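Local coordinates for protein ribosome-associated factor Y (Coxiella burnetii, PDB 3TQM) that probably binds ribosomes paired as 100S dimers and helps to hold them in an inactive, hibernating state, as a short-type hibernation promoting factor, at residues 20-23 and 24-28; 10-14 and 15-19. All coordinates share one frame; numbering follows the deposited sequence.

Contact 1: residues 20-23 and 24-28; sequences TEKK and LHRIQ
Lys22 lays its aliphatic chain alongside that of Arg26, one turn further on, where helix 14-24 runs out into a type I beta turn, Leu24 to Ile27. The two long side chains point the same way, and Lys22 CD lies over one face of the Arg26 guanidinium; Lys22 CE comes to 3.6 Å from Arg26 NH1. Their cationic ends are close, Lys22 NZ being 3.8 Å from Arg26 NH2, which should concentrate positive charge on the exposed face of this helix end. Lys23 points its amine instead to a salt bridge with Asp75 of helix 70-89.

On the buried side, the side chains of Thr20 and Leu24 lie side by side, Thr20 CG2 and Leu24 CD1 4.1 Å apart, both directed at strand 36-44. Thr20 suits this inner position because its OG1 bonds to the carbonyl of Leu16, while its methyl joins the apolar layer. Leu24 N bonds to Thr20 O and His25 N to Glu21 O; in the turn Arg26 N makes a weak bond to Lys23 O. With CG anti to its carbonyl carbon (chi1 -69°), the His25 ring turns back along the helix, its CD2 3.1 Å from Glu21 O.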
loop_
_atom_site.group_PDB
_atom_site.type_symbol
_atom_site.label_atom_id
_atom_site.label_comp_id
_atom_site.label_asym_id
_atom_site.label_seq_id
_atom_site.Cartn_x
_atom_site.Cartn_y
_atom_site.Cartn_z
ATOM N N THR A 20 6.328 -3.243 -5.455
ATOM C CA THR A 20 5.397 -2.395 -4.723
ATOM C C THR A 20 5.497 -0.951 -5.197
ATOM O O THR A 20 4.492 -0.252 -5.298
ATOM C CB THR A 20 5.647 -2.456 -3.205
ATOM O OG1 THR A 20 5.523 -3.811 -2.754
ATOM C CG2 THR A 20 4.638 -1.590 -2.472
ATOM N N GLU A 21 6.717 -0.513 -5.485
ATOM C CA GLU A 21 6.952 0.835 -5.988
ATOM C C GLU A 21 6.201 1.098 -7.289
ATOM O O GLU A 21 5.462 2.074 -7.397
ATOM C CB GLU A 21 8.445 1.081 -6.203
ATOM C CG GLU A 21 9.194 1.523 -4.962
ATOM C CD GLU A 21 10.665 1.772 -5.235
ATOM O OE1 GLU A 21 11.079 1.679 -6.411
ATOM O OE2 GLU A 21 11.407 2.059 -4.273
ATOM N N LYS A 22 6.392 0.223 -8.271
ATOM C CA LYS A 22 5.822 0.438 -9.595
ATOM C C LYS A 22 4.298 0.362 -9.592
ATOM O O LYS A 22 3.638 1.021 -10.395
ATOM C CB LYS A 22 6.404 -0.546 -10.613
ATOM C CG LYS A 22 5.789 -1.926 -10.574
ATOM C CD LYS A 22 6.151 -2.709 -11.823
ATOM C CE LYS A 22 5.410 -4.035 -11.875
ATOM N NZ LYS A 22 5.639 -4.755 -13.158
ATOM N N LYS A 23 3.740 -0.435 -8.687
ATOM C CA LYS A 23 2.287 -0.540 -8.577
ATOM C C LYS A 23 1.675 0.705 -7.941
ATOM O O LYS A 23 0.576 1.119 -8.305
ATOM C CB LYS A 23 1.882 -1.791 -7.801
ATOM C CG LYS A 23 1.730 -3.022 -8.667
ATOM C CD LYS A 23 1.188 -4.190 -7.863
ATOM C CE LYS A 23 1.014 -5.421 -8.734
ATOM N NZ LYS A 23 1.014 -6.666 -7.911
ATOM N N LEU A 24 2.386 1.295 -6.988
ATOM C CA LEU A 24 1.925 2.518 -6.349
ATOM C C LEU A 24 1.968 3.674 -7.332
ATOM O O LEU A 24 1.127 4.569 -7.292
ATOM C CB LEU A 24 2.777 2.838 -5.122
ATOM C CG LEU A 24 2.468 2.045 -3.856
ATOM C CD1 LEU A 24 3.516 2.324 -2.801
ATOM C CD2 LEU A 24 1.083 2.396 -3.346
ATOM N N HIS A 25 2.957 3.649 -8.217
ATOM C CA HIS A 25 3.101 4.691 -9.227
ATOM C C HIS A 25 2.049 4.554 -10.326
ATOM O O HIS A 25 1.955 5.401 -11.216
ATOM C CB HIS A 25 4.508 4.665 -9.828
ATOM C CG HIS A 25 5.578 5.091 -8.872
ATOM N ND1 HIS A 25 5.438 6.178 -8.036
ATOM C CD2 HIS A 25 6.804 4.574 -8.615
ATOM C CE1 HIS A 25 6.532 6.315 -7.308
ATOM N NE2 HIS A 25 7.377 5.355 -7.639
ATOM N N ARG A 26 1.259 3.486 -10.252
ATOM C CA ARG A 26 0.200 3.231 -11.223
ATOM C C ARG A 26 -1.178 3.498 -10.633
ATOM O O ARG A 26 -2.176 3.512 -11.352
ATOM C CB ARG A 26 0.252 1.778 -11.700
ATOM C CG ARG A 26 1.389 1.448 -12.646
ATOM C CD ARG A 26 1.341 -0.026 -13.014
ATOM N NE ARG A 26 2.390 -0.399 -13.956
ATOM C CZ ARG A 26 2.899 -1.624 -14.051
ATOM N NH1 ARG A 26 2.460 -2.589 -13.250
ATOM N NH2 ARG A 26 3.851 -1.883 -14.936
ATOM N N ILE A 27 -1.232 3.702 -9.322
ATOM C CA ILE A 27 -2.508 3.803 -8.620
ATOM C C ILE A 27 -3.301 5.060 -8.986
ATOM O O ILE A 27 -2.733 6.116 -9.261
ATOM C CB ILE A 27 -2.322 3.734 -7.094
ATOM C CG1 ILE A 27 -3.641 3.370 -6.415
ATOM C CG2 ILE A 27 -1.784 5.047 -6.555
ATOM C CD1 ILE A 27 -3.515 3.191 -4.930
ATOM N N GLN A 28 -4.623 4.926 -8.987
ATOM C CA GLN A 28 -5.515 6.029 -9.315
ATOM C C GLN A 28 -6.911 5.709 -8.797
ATOM O O GLN A 28 -7.209 4.552 -8.502
ATOM C CB GLN A 28 -5.538 6.266 -10.827
ATOM C CG GLN A 28 -5.266 5.024 -11.650
ATOM C CD GLN A 28 -6.036 5.015 -12.951
ATOM O OE1 GLN A 28 -5.626 5.630 -13.939
ATOM N NE2 GLN A 28 -7.167 4.319 -12.958
#

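Contact 2: residues 10-14 and 15-19; sequences VDISP and ALREL. With SO4 (sulfate ion), chain E.
From Ser13 onward the backbone changes from an extended loop to the first turn of helix 14-24, with Arg17 N bonding to Ser13 O and Glu18 N to Pro14 O, both at 2.9 Å. This is a helix N-cap, and Ser13 is the capping residue. Its OG, lying between its own backbone N and carbonyl carbon (chi1 69°), accepts a bond from Leu16 N at 3.2 Å. The N-H...O angle of 154° makes this a fairly straight bond, for a first-turn amide whose usual partner four residues back would lie before the helix. Serine suits the place because a short hydroxyl can reach forward to the amide three residues on. Pro14 suits the next one: lacking an N-H, it forfeits no bond in the first turn, and its ring holds phi near the helical value.

The same hydroxyl donates to the sulfate, probably from the crystallisation liquor, so it acts as acceptor and donor at once. An anion beside a helix start is probably helped by the positive end of the helix dipole.

Ile12, just before the cap, folds its side chain against the helix. Ile12 CG2 is 4.0 Å from Arg17 CB. More loosely, Ile12 CG2 lies 4.5 Å from Leu16 CD2. Ile12 and Leu16 both also touch Phe41 of strand 36-44, and Leu16 packs on Met70 and Tyr71 of helix 70-89; branched apolar side chains fit this join between loop, helix and sheet. Arg17 crosses Ile12 at a slant: its CB meets the isoleucine, the chain beyond leads on extended to NE, and Ile12 CD1 lies at the guanidinium edge, near its plane. On the cap itself, Leu16 CB approaches Ser13 OG to 3.2 Å.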
loop_
_atom_site.group_PDB
_atom_site.type_symbol
_atom_site.label_atom_id
_atom_site.label_comp_id
_atom_site.label_asym_id
_atom_site.label_seq_id
_atom_site.Cartn_x
_atom_site.Cartn_y
_atom_site.Cartn_z
ATOM N N VAL A 10 10.248 -8.745 9.226
ATOM C CA VAL A 10 10.506 -9.265 7.889
ATOM C C VAL A 10 11.422 -8.346 7.085
ATOM O O VAL A 10 11.335 -7.123 7.176
ATOM C CB VAL A 10 9.197 -9.485 7.111
ATOM C CG1 VAL A 10 8.528 -10.768 7.566
ATOM C CG2 VAL A 10 8.267 -8.295 7.292
ATOM N N ASP A 11 12.307 -8.952 6.302
ATOM C CA ASP A 11 13.187 -8.208 5.419
ATOM C C ASP A 11 12.525 -8.044 4.060
ATOM O O ASP A 11 12.265 -9.024 3.363
ATOM C CB ASP A 11 14.524 -8.934 5.253
ATOM C CG ASP A 11 15.374 -8.887 6.506
ATOM O OD1 ASP A 11 14.853 -8.489 7.570
ATOM O OD2 ASP A 11 16.564 -9.255 6.428
ATOM N N ILE A 12 12.250 -6.802 3.686
ATOM C CA ILE A 12 11.677 -6.506 2.385
ATOM C C ILE A 12 12.695 -6.772 1.284
ATOM O O ILE A 12 13.690 -6.057 1.165
ATOM C CB ILE A 12 11.225 -5.038 2.306
ATOM C CG1 ILE A 12 10.277 -4.712 3.465
ATOM C CG2 ILE A 12 10.574 -4.756 0.959
ATOM C CD1 ILE A 12 9.960 -3.238 3.606
ATOM N N SER A 13 12.450 -7.807 0.489
ATOM C CA SER A 13 13.354 -8.132 -0.604
ATOM C C SER A 13 13.349 -7.007 -1.632
ATOM O O SER A 13 12.379 -6.260 -1.729
ATOM C CB SER A 13 12.960 -9.458 -1.264
ATOM O OG SER A 13 11.732 -9.335 -1.970
ATOM N N PRO A 14 14.446 -6.877 -2.394
ATOM C CA PRO A 14 14.552 -5.862 -3.447
ATOM C C PRO A 14 13.444 -6.009 -4.482
ATOM O O PRO A 14 12.856 -5.014 -4.905
ATOM C CB PRO A 14 15.903 -6.172 -4.099
ATOM C CG PRO A 14 16.684 -6.856 -3.039
ATOM C CD PRO A 14 15.685 -7.663 -2.262
ATOM N N ALA A 15 13.169 -7.246 -4.886
ATOM C CA ALA A 15 12.143 -7.508 -5.889
ATOM C C ALA A 15 10.768 -7.069 -5.399
ATOM O O ALA A 15 9.996 -6.471 -6.147
ATOM C CB ALA A 15 12.131 -8.976 -6.264
ATOM N N LEU A 16 10.463 -7.369 -4.141
ATOM C CA LEU A 16 9.178 -6.992 -3.568
ATOM C C LEU A 16 9.106 -5.479 -3.408
ATOM O O LEU A 16 8.033 -4.884 -3.495
ATOM C CB LEU A 16 8.962 -7.680 -2.218
ATOM C CG LEU A 16 7.652 -7.365 -1.495
ATOM C CD1 LEU A 16 6.462 -7.864 -2.298
ATOM C CD2 LEU A 16 7.659 -7.978 -0.106
ATOM N N ARG A 17 10.261 -4.867 -3.177
ATOM C CA ARG A 17 10.341 -3.426 -3.021
ATOM C C ARG A 17 10.072 -2.725 -4.345
ATOM O O ARG A 17 9.345 -1.734 -4.398
ATOM C CB ARG A 17 11.714 -3.029 -2.493
ATOM C CG ARG A 17 11.830 -1.553 -2.195
ATOM C CD ARG A 17 13.081 -1.249 -1.410
ATOM N NE ARG A 17 13.034 0.107 -0.885
ATOM C CZ ARG A 17 12.475 0.436 0.274
ATOM N NH1 ARG A 17 11.923 -0.498 1.036
ATOM N NH2 ARG A 17 12.469 1.699 0.677
ATOM N N GLU A 18 10.671 -3.244 -5.411
ATOM C CA GLU A 18 10.478 -2.685 -6.742
ATOM C C GLU A 18 9.042 -2.885 -7.204
ATOM O O GLU A 18 8.407 -1.959 -7.709
ATOM C CB GLU A 18 11.442 -3.318 -7.743
ATOM C CG GLU A 18 11.221 -2.862 -9.175
ATOM C CD GLU A 18 12.214 -3.473 -10.141
ATOM O OE1 GLU A 18 12.641 -4.624 -9.910
ATOM O OE2 GLU A 18 12.575 -2.797 -11.127
ATOM N N LEU A 19 8.538 -4.102 -7.023
ATOM C CA LEU A 19 7.169 -4.438 -7.397
ATOM C C LEU A 19 6.158 -3.495 -6.749
ATOM O O LEU A 19 5.240 -3.003 -7.407
ATOM C CB LEU A 19 6.857 -5.884 -7.008
ATOM C CG LEU A 19 5.494 -6.466 -7.402
ATOM C CD1 LEU A 19 4.397 -6.111 -6.399
ATOM C CD2 LEU A 19 5.107 -6.037 -8.813
HETATM S S SO4 E . 10.690 -12.955 -1.135
HETATM O O1 SO4 E . 10.104 -11.666 -1.491
HETATM O O2 SO4 E . 11.317 -13.561 -2.308
HETATM O O3 SO4 E . 11.697 -12.750 -0.099
HETATM O O4 SO4 E . 9.648 -13.844 -0.632
#

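In the fold
Both contacts belong to helix 14-24: contact 2 forms its start and contact 1 its end, in that order along the chain, with their centres about 14 Å apart. They adjoin in sequence and otherwise do not touch. The helix connects strand 2-8 to the parallel neighbouring strand 36-44, so the two contacts mark the entry and exit of a beta-alpha-beta crossover. Inward-facing residues of both reach strands 2-8 and 36-44 and helix 70-89, so the helix is held at each end on the four-stranded sheet beside the second helix. This is the compact alpha/beta domain of the HPF/YfiA family, which probably docks on the ribosome.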